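Local structure of periplasmic oligopeptide-binding protein (Burkholderia pseudomallei, 3ZS6) at residues A[231-236]-A[479-484]; A[5-10]-A[500-505]; A[253-258]-A[488-493]; A[9-14]-A[211-216]. The protein probably binds oligopeptides in the periplasm and delivers them to an ABC transporter for uptake. All blocks are in the same frame, centred on the assembly; numbering follows the deposited sequence.

Contact 1: residues A[231-236]-A[479-484]; sequences IDYTYS and RLVKSY
Tyr484 OH donates to Asp232 OD1 at 2.5 Å and meets the acid nearly end-on to that oxygen. The carboxylate sits at the ring edge, with the two planes 76° apart. Asp232 OD2 takes Thr8 N, so this buried acid ties together three parts of the chain. The motif is a single antiparallel beta bridge, Tyr233 with Val481. It joins the loop after helix 219-227 to the end of strand 470-480. Two bonds flank this non-hydrogen-bonded pair: Lys482 N to Asp232 O at 3.0 Å and Thr234 N to Leu480 O at 2.9 Å. Thr234 OG1 extends the pairing. It accepts Leu480 N at 3.1 Å and donates to Ser236 O at 2.7 Å. A chi1 of 73° puts OG1 between its own N and C, where it meets both. Arg479 NE makes weak bonds to Thr234 O and Tyr235 O. The stronger holds on Arg479 are a salt bridge from NH2 to Asp495 and a bond from NH1 to Tyr488 OH. Its guanidinium lies 24° from the plane of the Tyr233 ring, and Tyr233 CE1 comes over one guanidinium face. Arg479 CD and Val481 CG2 approach the same face of the Tyr233 ring as CH-pi donors. Lys482 bends at chi2 and sends NZ to Tyr226 O. On the way, Lys482 CE passes 3.6 Å from Ile231 O.

Contact 2: residues A[5-10]-A[500-505]; sequences QDLTRQ and QDMYLI
Gln5 and Leu504 are the nearest backbone neighbours, with CA atoms 5.9 Å apart, and the directions of residues 5-9 and 502-504 differ by 121°. The contact joins Gln5 and the start of strand 6-11, at the border of a four-stranded mixed sheet, to strand 503-504, half of a small two-stranded antiparallel sheet near the C-terminus. Here a side-chain amide pairs with the backbone of Leu504 much as a neighbouring strand would. Gln5 OE1 accepts Leu504 N at 2.9 Å, in the carbonyl plane and on a lone pair. Gln5 NE2 donates to Leu504 O at 3.0 Å, with an N-H...O angle of 165°. The acceptor lies close to the plane of the Gln5 amide. These two bonds hold both polar backbone atoms of Leu504 and fix the rotation of the amide. NE2 also reaches Ala2 O. The Gln5 chain is bent at chi2 (-70°), which turns the amide alongside the strand. Leu504 slides past it in the opposite direction, and its CB lies 3.2 Å from Gln5 OE1. Its CD1 branch reaches Asp6 O at 3.4 Å. Further along, Met502 points at strand 6-11 and its methyl touches two residues. Leu7 CD2 packs loosely on it. Arg9 comes from the other direction, its guanidinium held by Ser499 OG and Arg497 O. The contact there is Arg9 NH1 to Met502 CE, 3.6 Å.

Contact 3: residues A[253-258]-A[488-493]; sequences LRPGLQ and YTLTNY. With GOL (glycerol), chain E.
Tyr488 OH is held by two partners: a water at 2.6 Å, which also donates to Arg254 O at 3.1 Å, and Arg479 NH1. The contact sets the broken strand 253-258 of the large mixed sheet against the surface loop between strands 485-486 and 503-504. Residues 253-258 and 488-493 make no direct hydrogen bond to each other, and water does much of the joining. A second water accepts Tyr488 N and, weakly, Arg254 NH1. A third donates to Leu257 O and, weakly, to Leu490 O. Glycerol, probably from the crystallisation liquor, bridges Arg254 and Tyr488. Arg254 NH1 donates to its O3 at 3.0 Å, and its O2 donates to Tyr488 O at 2.7 Å. The arginine is steadied by Val481 O at NH2 and Glu252 O at NE. Its CG lies anti to the carbonyl carbon (chi1 -43°), which sets it against the Tyr488 ring as an off-centre CH-pi donor, with CB 3.5 Å from Tyr488 CE1. Leu490 adds apolar cover against the proline, Pro255 CD to Leu490 CD2 being 4.0 Å. Past the inverse gamma turn centred on Asn492, the loop closes on the strand again, where Tyr493 O lies 3.6 Å from Gln258 CA.

Contact 4: residues A[9-14]-A[211-216]; sequences RQVPAE and VTYLPI
Strands 6-11 and 210-215 are parallel neighbours in a four-stranded mixed sheet, and Arg9, Gln10 and Val11 pair with Tyr213, Leu214 and Pro215. The short strand axes cross at -33°. Four backbone bonds alternate along them: Arg9 N to Thr212 O (2.8 Å), Leu214 N to Arg9 O (3.0 Å), Val11 N to Leu214 O (2.9 Å) and Ile216 N to Val11 O (2.9 Å). On one face, Tyr213 runs beside Arg9 in the same direction. Tyr213 OH lies over a face of the guanidinium, 3.2 Å above its plane, and bonds to Asp34 instead. The Val11 and Tyr213 side chains cross at about a right angle, with Val11 CG1 3.7 Å from Tyr213 CD1. Pro215 CB packs against the backbone between Ala13 and Glu14. The Glu14 carboxylate is held by Asn189 N and Trp186 NE1. On the other face, with CG anti to the backbone N (chi1 175°) and a bend at chi2, Gln10 is carried across Ile216, its CG 3.6 Å from Ile216 CB. Its NE2 gives a weak bond to Ile216 O, while OE1 accepts Tyr235 N. The buried amide is thus used at both ends, linking the sheet to the 231-236 loop.

The four contacts cluster where the two chain ends meet the middle of the sequence. Contact 4 closes first along the chain, before contact 1 opens. Contacts 1 and 3 alternate, and both are nested inside the loop closed by contact 2. Contacts 2 and 4 share strand 6-11, with centres 13 Å apart. Contacts 1 and 3, with centres 12 Å apart, meet the same seven-stranded sheet through neighbouring strands 470-480 and 253-258. Contact 1 is the middle piece: it touches the other three, and its 231-236 loop bonds to strand 6-11. The group therefore links the four-stranded and seven-stranded sheets, with the C-terminal tail joining in.

Contact 1: residues A[231-236]-A[479-484]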
# COMPACT_ATOMS: atom_id res chain seq x y z
N ILE A 231 -16.55 -15.34 -9.81
CA ILE A 231 -15.45 -14.89 -8.97
C ILE A 231 -15.50 -15.65 -7.65
O ILE A 231 -16.58 -15.92 -7.15
CB ILE A 231 -15.58 -13.38 -8.68
CG1 ILE A 231 -15.43 -12.58 -9.97
CG2 ILE A 231 -14.56 -12.94 -7.64
CD1 ILE A 231 -15.72 -11.10 -9.81
N ASP A 232 -14.35 -15.99 -7.08
CA ASP A 232 -14.35 -16.72 -5.81
C ASP A 232 -13.98 -15.84 -4.63
O ASP A 232 -14.13 -16.24 -3.47
CB ASP A 232 -13.36 -17.89 -5.85
CG ASP A 232 -13.55 -18.79 -7.05
OD1 ASP A 232 -14.60 -19.46 -7.13
OD2 ASP A 232 -12.64 -18.84 -7.90
N TYR A 233 -13.49 -14.63 -4.92
CA TYR A 233 -12.73 -13.84 -3.97
C TYR A 233 -12.80 -12.39 -4.43
O TYR A 233 -12.14 -12.02 -5.40
CB TYR A 233 -11.28 -14.35 -4.02
CG TYR A 233 -10.29 -13.84 -2.98
CD1 TYR A 233 -9.86 -12.52 -2.98
CD2 TYR A 233 -9.76 -14.71 -2.02
CE1 TYR A 233 -8.93 -12.07 -2.04
CE2 TYR A 233 -8.83 -14.27 -1.08
CZ TYR A 233 -8.42 -12.95 -1.09
OH TYR A 233 -7.51 -12.50 -0.16
N THR A 234 -13.60 -11.57 -3.76
CA THR A 234 -13.75 -10.17 -4.18
C THR A 234 -12.70 -9.29 -3.53
O THR A 234 -12.04 -9.68 -2.58
CB THR A 234 -15.14 -9.58 -3.82
OG1 THR A 234 -15.22 -9.36 -2.40
CG2 THR A 234 -16.28 -10.50 -4.27
N TYR A 235 -12.58 -8.07 -4.04
CA TYR A 235 -11.69 -7.09 -3.44
C TYR A 235 -12.27 -6.56 -2.13
O TYR A 235 -11.60 -6.55 -1.09
CB TYR A 235 -11.45 -5.94 -4.42
CG TYR A 235 -10.76 -4.75 -3.79
CD1 TYR A 235 -9.45 -4.85 -3.33
CD2 TYR A 235 -11.42 -3.53 -3.66
CE1 TYR A 235 -8.81 -3.77 -2.75
CE2 TYR A 235 -10.78 -2.44 -3.09
CZ TYR A 235 -9.48 -2.56 -2.63
OH TYR A 235 -8.86 -1.48 -2.06
N SER A 236 -13.53 -6.16 -2.17
CA SER A 236 -14.22 -5.62 -1.00
C SER A 236 -15.71 -5.95 -1.07
O SER A 236 -16.11 -6.96 -1.64
CB SER A 236 -14.00 -4.11 -0.92
OG SER A 236 -14.69 -3.53 0.17
N ARG A 479 -14.70 -8.48 2.82
CA ARG A 479 -14.80 -8.95 1.45
C ARG A 479 -15.50 -10.31 1.43
O ARG A 479 -15.68 -10.94 2.48
CB ARG A 479 -13.41 -9.05 0.80
CG ARG A 479 -12.48 -10.12 1.38
CD ARG A 479 -11.39 -10.54 0.38
NE ARG A 479 -10.62 -9.39 -0.11
CZ ARG A 479 -9.52 -8.93 0.47
NH1 ARG A 479 -9.03 -9.51 1.56
NH2 ARG A 479 -8.90 -7.87 -0.05
N LEU A 480 -15.92 -10.75 0.24
CA LEU A 480 -16.57 -12.05 0.08
C LEU A 480 -15.58 -13.06 -0.46
O LEU A 480 -14.90 -12.81 -1.46
CB LEU A 480 -17.78 -11.94 -0.86
CG LEU A 480 -18.99 -11.17 -0.31
CD1 LEU A 480 -19.92 -10.70 -1.43
CD2 LEU A 480 -19.76 -12.02 0.71
N VAL A 481 -15.48 -14.20 0.22
CA VAL A 481 -14.64 -15.31 -0.22
C VAL A 481 -15.47 -16.58 -0.06
O VAL A 481 -16.02 -16.85 1.00
CB VAL A 481 -13.34 -15.41 0.61
CG1 VAL A 481 -12.52 -16.61 0.17
CG2 VAL A 481 -12.51 -14.11 0.48
N LYS A 482 -15.57 -17.36 -1.14
CA LYS A 482 -16.45 -18.53 -1.17
C LYS A 482 -16.14 -19.52 -0.04
O LYS A 482 -14.99 -19.64 0.39
CB LYS A 482 -16.36 -19.22 -2.54
CG LYS A 482 -16.85 -18.35 -3.71
CD LYS A 482 -18.37 -18.27 -3.73
CE LYS A 482 -18.89 -17.50 -4.95
NZ LYS A 482 -20.37 -17.59 -5.06
N SER A 483 -17.17 -20.22 0.43
CA SER A 483 -17.02 -21.20 1.51
C SER A 483 -16.07 -22.33 1.15
O SER A 483 -15.48 -22.96 2.03
CB SER A 483 -18.38 -21.77 1.91
OG SER A 483 -19.21 -20.74 2.43
N TYR A 484 -15.92 -22.62 -0.15
CA TYR A 484 -15.00 -23.67 -0.57
C TYR A 484 -13.53 -23.22 -0.68
O TYR A 484 -12.66 -24.01 -1.03
CB TYR A 484 -15.45 -24.33 -1.88
CG TYR A 484 -15.74 -23.35 -3.00
CD1 TYR A 484 -14.70 -22.75 -3.72
CD2 TYR A 484 -17.05 -23.03 -3.34
CE1 TYR A 484 -14.97 -21.86 -4.75
CE2 TYR A 484 -17.32 -22.15 -4.37
CZ TYR A 484 -16.28 -21.56 -5.07
OH TYR A 484 -16.57 -20.68 -6.09

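Contact 2: residues A[5-10]-A[500-505]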
# COMPACT_ATOMS: atom_id res chain seq x y z
N GLN A 5 -8.82 -26.91 -8.92
CA GLN A 5 -8.10 -25.95 -8.10
C GLN A 5 -7.82 -24.67 -8.89
O GLN A 5 -6.67 -24.26 -9.04
CB GLN A 5 -6.79 -26.56 -7.58
CG GLN A 5 -6.99 -27.76 -6.64
CD GLN A 5 -7.55 -27.35 -5.27
OE1 GLN A 5 -7.43 -26.19 -4.86
NE2 GLN A 5 -8.17 -28.30 -4.57
N ASP A 6 -8.89 -24.08 -9.43
CA ASP A 6 -8.80 -22.79 -10.12
C ASP A 6 -9.34 -21.71 -9.20
O ASP A 6 -10.41 -21.86 -8.62
CB ASP A 6 -9.64 -22.78 -11.40
CG ASP A 6 -9.13 -23.75 -12.45
OD1 ASP A 6 -8.01 -24.27 -12.30
OD2 ASP A 6 -9.85 -23.99 -13.44
N LEU A 7 -8.60 -20.62 -9.08
CA LEU A 7 -9.05 -19.50 -8.25
C LEU A 7 -9.16 -18.24 -9.09
O LEU A 7 -8.24 -17.91 -9.84
CB LEU A 7 -8.06 -19.27 -7.11
CG LEU A 7 -8.43 -18.14 -6.15
CD1 LEU A 7 -9.63 -18.53 -5.30
CD2 LEU A 7 -7.22 -17.81 -5.28
N THR A 8 -10.28 -17.53 -8.95
CA THR A 8 -10.50 -16.27 -9.64
C THR A 8 -10.68 -15.16 -8.61
O THR A 8 -11.61 -15.21 -7.79
CB THR A 8 -11.73 -16.33 -10.55
OG1 THR A 8 -11.54 -17.34 -11.54
CG2 THR A 8 -11.97 -14.99 -11.25
N ARG A 9 -9.80 -14.16 -8.64
CA ARG A 9 -9.80 -13.07 -7.67
C ARG A 9 -10.07 -11.74 -8.37
O ARG A 9 -9.52 -11.48 -9.45
CB ARG A 9 -8.44 -12.98 -6.96
CG ARG A 9 -7.95 -14.30 -6.34
CD ARG A 9 -6.49 -14.19 -5.87
NE ARG A 9 -6.31 -13.18 -4.82
CZ ARG A 9 -5.42 -13.27 -3.83
NH1 ARG A 9 -4.61 -14.32 -3.75
NH2 ARG A 9 -5.35 -12.30 -2.91
N GLN A 10 -10.90 -10.90 -7.77
CA GLN A 10 -11.20 -9.58 -8.35
C GLN A 10 -10.29 -8.52 -7.75
O GLN A 10 -10.13 -8.44 -6.53
CB GLN A 10 -12.67 -9.20 -8.12
CG GLN A 10 -13.04 -7.78 -8.60
CD GLN A 10 -13.45 -6.82 -7.47
OE1 GLN A 10 -13.99 -7.24 -6.45
NE2 GLN A 10 -13.20 -5.53 -7.67
N GLN A 500 -0.86 -18.99 -3.11
CA GLN A 500 -0.26 -20.29 -2.78
C GLN A 500 -0.58 -20.76 -1.36
O GLN A 500 -0.37 -21.93 -1.02
CB GLN A 500 1.26 -20.28 -2.99
CG GLN A 500 2.04 -19.43 -1.98
CD GLN A 500 3.51 -19.82 -1.93
OE1 GLN A 500 4.40 -19.02 -2.25
NE2 GLN A 500 3.77 -21.05 -1.52
N ASP A 501 -1.08 -19.85 -0.53
CA ASP A 501 -1.40 -20.21 0.85
C ASP A 501 -2.85 -20.68 0.99
O ASP A 501 -3.26 -21.12 2.07
CB ASP A 501 -1.10 -19.03 1.80
CG ASP A 501 0.40 -18.69 1.84
OD1 ASP A 501 1.21 -19.63 1.91
OD2 ASP A 501 0.76 -17.50 1.77
N MET A 502 -3.63 -20.59 -0.09
CA MET A 502 -5.02 -21.04 -0.06
C MET A 502 -5.21 -22.35 -0.84
O MET A 502 -4.31 -22.80 -1.54
CB MET A 502 -5.96 -19.94 -0.57
CG MET A 502 -6.10 -18.76 0.40
SD MET A 502 -7.08 -17.37 -0.23
CE MET A 502 -5.87 -16.60 -1.32
N TYR A 503 -6.38 -22.96 -0.70
CA TYR A 503 -6.66 -24.24 -1.35
C TYR A 503 -8.16 -24.45 -1.40
O TYR A 503 -8.88 -24.01 -0.51
CB TYR A 503 -5.99 -25.39 -0.58
CG TYR A 503 -6.25 -25.34 0.91
CD1 TYR A 503 -7.38 -25.92 1.46
CD2 TYR A 503 -5.38 -24.66 1.75
CE1 TYR A 503 -7.62 -25.86 2.82
CE2 TYR A 503 -5.61 -24.59 3.11
CZ TYR A 503 -6.73 -25.19 3.64
OH TYR A 503 -6.96 -25.11 4.99
N LEU A 504 -8.63 -25.13 -2.44
CA LEU A 504 -10.06 -25.37 -2.60
C LEU A 504 -10.47 -26.68 -1.96
O LEU A 504 -9.80 -27.70 -2.13
CB LEU A 504 -10.46 -25.35 -4.07
CG LEU A 504 -10.17 -24.05 -4.82
CD1 LEU A 504 -10.97 -24.01 -6.11
CD2 LEU A 504 -10.49 -22.84 -3.96
N ILE A 505 -11.57 -26.66 -1.22
CA ILE A 505 -12.08 -27.87 -0.58
C ILE A 505 -13.44 -28.25 -1.14
O ILE A 505 -14.06 -27.48 -1.88
CB ILE A 505 -12.22 -27.70 0.93
CG1 ILE A 505 -13.08 -26.47 1.24
CG2 ILE A 505 -10.86 -27.56 1.58
CD1 ILE A 505 -13.27 -26.21 2.72

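Contact 3: residues A[253-258]-A[488-493]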
# COMPACT_ATOMS: atom_id res chain seq x y z
N LEU A 253 -18.66 -13.56 4.10
CA LEU A 253 -18.25 -12.17 4.32
C LEU A 253 -17.17 -12.18 5.40
O LEU A 253 -17.47 -12.39 6.58
CB LEU A 253 -19.45 -11.31 4.75
CG LEU A 253 -19.20 -9.86 5.20
CD1 LEU A 253 -18.18 -9.20 4.33
CD2 LEU A 253 -20.50 -9.05 5.22
N ARG A 254 -15.92 -12.01 4.99
CA ARG A 254 -14.79 -12.10 5.92
C ARG A 254 -14.51 -10.72 6.51
O ARG A 254 -14.07 -9.81 5.81
CB ARG A 254 -13.55 -12.65 5.21
CG ARG A 254 -13.83 -13.84 4.29
CD ARG A 254 -14.42 -15.05 5.05
NE ARG A 254 -14.76 -16.10 4.10
CZ ARG A 254 -14.21 -17.31 4.06
NH1 ARG A 254 -13.27 -17.66 4.95
NH2 ARG A 254 -14.59 -18.17 3.13
N PRO A 255 -14.77 -10.56 7.81
CA PRO A 255 -14.78 -9.24 8.44
C PRO A 255 -13.46 -8.88 9.10
O PRO A 255 -12.67 -9.77 9.43
CB PRO A 255 -15.83 -9.42 9.53
CG PRO A 255 -15.58 -10.84 10.00
CD PRO A 255 -15.16 -11.62 8.76
N GLY A 256 -13.27 -7.58 9.32
CA GLY A 256 -12.16 -7.07 10.11
C GLY A 256 -11.74 -5.68 9.65
O GLY A 256 -12.21 -5.18 8.63
N LEU A 257 -10.85 -5.05 10.41
CA LEU A 257 -10.22 -3.80 9.99
C LEU A 257 -8.81 -4.10 9.49
O LEU A 257 -8.20 -5.10 9.87
CB LEU A 257 -10.18 -2.81 11.15
CG LEU A 257 -11.51 -2.29 11.70
CD1 LEU A 257 -11.29 -1.64 13.06
CD2 LEU A 257 -12.16 -1.32 10.72
N GLN A 258 -8.29 -3.22 8.63
CA GLN A 258 -6.94 -3.39 8.11
C GLN A 258 -6.01 -2.31 8.67
O GLN A 258 -6.48 -1.31 9.19
CB GLN A 258 -6.95 -3.34 6.59
CG GLN A 258 -7.19 -4.71 5.95
CD GLN A 258 -7.71 -4.61 4.53
OE1 GLN A 258 -8.09 -3.54 4.07
NE2 GLN A 258 -7.72 -5.74 3.83
N TYR A 488 -8.03 -19.15 4.48
CA TYR A 488 -8.19 -17.72 4.76
C TYR A 488 -8.22 -17.48 6.27
O TYR A 488 -8.91 -18.19 6.99
CB TYR A 488 -9.49 -17.19 4.12
CG TYR A 488 -9.57 -15.68 3.98
CD1 TYR A 488 -10.05 -14.88 5.02
CD2 TYR A 488 -9.16 -15.05 2.80
CE1 TYR A 488 -10.13 -13.49 4.89
CE2 TYR A 488 -9.22 -13.66 2.66
CZ TYR A 488 -9.71 -12.89 3.71
OH TYR A 488 -9.78 -11.53 3.56
N THR A 489 -7.46 -16.50 6.75
CA THR A 489 -7.50 -16.15 8.17
C THR A 489 -7.93 -14.70 8.35
O THR A 489 -7.95 -13.93 7.40
CB THR A 489 -6.14 -16.34 8.87
OG1 THR A 489 -5.32 -15.19 8.62
CG2 THR A 489 -5.43 -17.61 8.38
N LEU A 490 -8.26 -14.34 9.59
CA LEU A 490 -8.70 -12.98 9.86
C LEU A 490 -7.61 -12.17 10.56
O LEU A 490 -7.89 -11.13 11.16
CB LEU A 490 -9.99 -12.99 10.70
CG LEU A 490 -11.16 -13.79 10.11
CD1 LEU A 490 -12.37 -13.75 11.04
CD2 LEU A 490 -11.52 -13.31 8.71
N THR A 491 -6.37 -12.65 10.48
CA THR A 491 -5.28 -12.01 11.21
C THR A 491 -4.20 -11.39 10.30
O THR A 491 -3.21 -10.85 10.80
CB THR A 491 -4.63 -12.99 12.19
OG1 THR A 491 -4.04 -14.07 11.45
CG2 THR A 491 -5.67 -13.55 13.15
N ASN A 492 -4.39 -11.47 8.99
CA ASN A 492 -3.47 -10.84 8.03
C ASN A 492 -3.81 -9.34 7.88
O ASN A 492 -4.46 -8.93 6.92
CB ASN A 492 -3.55 -11.57 6.68
CG ASN A 492 -2.40 -11.22 5.75
OD1 ASN A 492 -2.08 -10.05 5.52
ND2 ASN A 492 -1.77 -12.25 5.18
N TYR A 493 -3.35 -8.54 8.84
CA TYR A 493 -3.77 -7.15 8.96
C TYR A 493 -3.29 -6.20 7.84
O TYR A 493 -3.86 -5.12 7.65
CB TYR A 493 -3.38 -6.59 10.34
CG TYR A 493 -3.94 -7.41 11.48
CD1 TYR A 493 -5.31 -7.52 11.68
CD2 TYR A 493 -3.10 -8.08 12.36
CE1 TYR A 493 -5.83 -8.28 12.73
CE2 TYR A 493 -3.61 -8.84 13.41
CZ TYR A 493 -4.97 -8.94 13.58
OH TYR A 493 -5.48 -9.69 14.62
C1 GOL E . -11.34 -17.96 10.29
O1 GOL E . -9.98 -18.25 10.48
C2 GOL E . -11.60 -17.57 8.83
O2 GOL E . -11.33 -18.66 7.97
C3 GOL E . -13.05 -17.15 8.69
O3 GOL E . -13.16 -16.30 7.58
O HOH W 1 -11.01 -10.01 5.26
O HOH W 2 -11.04 -20.19 4.56
O HOH W 3 -8.35 -8.20 9.43

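Contact 4: residues A[9-14]-A[211-216]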
# COMPACT_ATOMS: atom_id res chain seq x y z
N ARG A 9 -9.80 -14.16 -8.64
CA ARG A 9 -9.80 -13.07 -7.67
C ARG A 9 -10.07 -11.74 -8.37
O ARG A 9 -9.52 -11.48 -9.45
CB ARG A 9 -8.44 -12.98 -6.96
CG ARG A 9 -7.95 -14.30 -6.34
CD ARG A 9 -6.49 -14.19 -5.87
NE ARG A 9 -6.31 -13.18 -4.82
CZ ARG A 9 -5.42 -13.27 -3.83
NH1 ARG A 9 -4.61 -14.32 -3.75
NH2 ARG A 9 -5.35 -12.30 -2.91
N GLN A 10 -10.90 -10.90 -7.77
CA GLN A 10 -11.20 -9.58 -8.35
C GLN A 10 -10.29 -8.52 -7.75
O GLN A 10 -10.13 -8.44 -6.53
CB GLN A 10 -12.67 -9.20 -8.12
CG GLN A 10 -13.04 -7.78 -8.60
CD GLN A 10 -13.45 -6.82 -7.47
OE1 GLN A 10 -13.99 -7.24 -6.45
NE2 GLN A 10 -13.20 -5.53 -7.67
N VAL A 11 -9.68 -7.71 -8.61
CA VAL A 11 -8.89 -6.55 -8.15
C VAL A 11 -9.55 -5.23 -8.59
O VAL A 11 -10.29 -5.20 -9.58
CB VAL A 11 -7.42 -6.64 -8.61
CG1 VAL A 11 -6.69 -7.77 -7.85
CG2 VAL A 11 -7.33 -6.85 -10.11
N PRO A 12 -9.30 -4.14 -7.84
CA PRO A 12 -10.07 -2.90 -8.02
C PRO A 12 -9.71 -2.10 -9.27
O PRO A 12 -10.43 -1.16 -9.62
CB PRO A 12 -9.72 -2.09 -6.76
CG PRO A 12 -8.34 -2.59 -6.37
CD PRO A 12 -8.36 -4.07 -6.71
N ALA A 13 -8.62 -2.46 -9.95
CA ALA A 13 -8.19 -1.71 -11.13
C ALA A 13 -7.11 -2.48 -11.90
O ALA A 13 -6.57 -3.47 -11.39
CB ALA A 13 -7.66 -0.34 -10.73
N GLU A 14 -6.82 -2.05 -13.13
CA GLU A 14 -5.71 -2.61 -13.90
C GLU A 14 -4.40 -2.34 -13.18
O GLU A 14 -4.15 -1.21 -12.74
CB GLU A 14 -5.67 -2.00 -15.30
CG GLU A 14 -4.41 -2.34 -16.12
CD GLU A 14 -4.33 -3.81 -16.51
OE1 GLU A 14 -5.33 -4.55 -16.36
OE2 GLU A 14 -3.25 -4.23 -16.98
N VAL A 211 -4.53 -19.25 -11.29
CA VAL A 211 -5.08 -18.03 -10.72
C VAL A 211 -5.43 -17.04 -11.82
O VAL A 211 -4.63 -16.78 -12.72
CB VAL A 211 -4.10 -17.36 -9.73
CG1 VAL A 211 -4.76 -16.16 -9.05
CG2 VAL A 211 -3.61 -18.35 -8.71
N THR A 212 -6.64 -16.50 -11.75
CA THR A 212 -7.11 -15.50 -12.69
C THR A 212 -7.42 -14.21 -11.92
O THR A 212 -8.17 -14.24 -10.94
CB THR A 212 -8.38 -15.98 -13.41
OG1 THR A 212 -8.07 -17.13 -14.21
CG2 THR A 212 -8.97 -14.88 -14.29
N TYR A 213 -6.81 -13.10 -12.34
CA TYR A 213 -7.09 -11.79 -11.76
C TYR A 213 -7.92 -10.93 -12.72
O TYR A 213 -7.50 -10.65 -13.85
CB TYR A 213 -5.79 -11.05 -11.42
CG TYR A 213 -5.12 -11.53 -10.15
CD1 TYR A 213 -5.58 -11.13 -8.91
CD2 TYR A 213 -4.01 -12.38 -10.19
CE1 TYR A 213 -4.98 -11.58 -7.73
CE2 TYR A 213 -3.41 -12.84 -9.02
CZ TYR A 213 -3.90 -12.43 -7.80
OH TYR A 213 -3.31 -12.86 -6.62
N LEU A 214 -9.10 -10.51 -12.27
CA LEU A 214 -9.98 -9.67 -13.09
C LEU A 214 -10.08 -8.26 -12.51
O LEU A 214 -10.56 -8.09 -11.38
CB LEU A 214 -11.39 -10.27 -13.16
CG LEU A 214 -11.52 -11.73 -13.58
CD1 LEU A 214 -13.00 -12.17 -13.54
CD2 LEU A 214 -10.94 -11.89 -14.98
N PRO A 215 -9.64 -7.25 -13.26
CA PRO A 215 -9.84 -5.86 -12.85
C PRO A 215 -11.29 -5.46 -13.03
O PRO A 215 -11.79 -5.42 -14.17
CB PRO A 215 -8.96 -5.07 -13.83
CG PRO A 215 -8.90 -5.95 -15.05
CD PRO A 215 -8.86 -7.35 -14.51
N ILE A 216 -11.96 -5.18 -11.92
CA ILE A 216 -13.36 -4.75 -11.94
C ILE A 216 -13.47 -3.51 -11.05
O ILE A 216 -13.28 -3.60 -9.83
CB ILE A 216 -14.28 -5.84 -11.36
CG1 ILE A 216 -14.06 -7.18 -12.08
CG2 ILE A 216 -15.74 -5.41 -11.43
CD1 ILE A 216 -14.68 -7.23 -13.46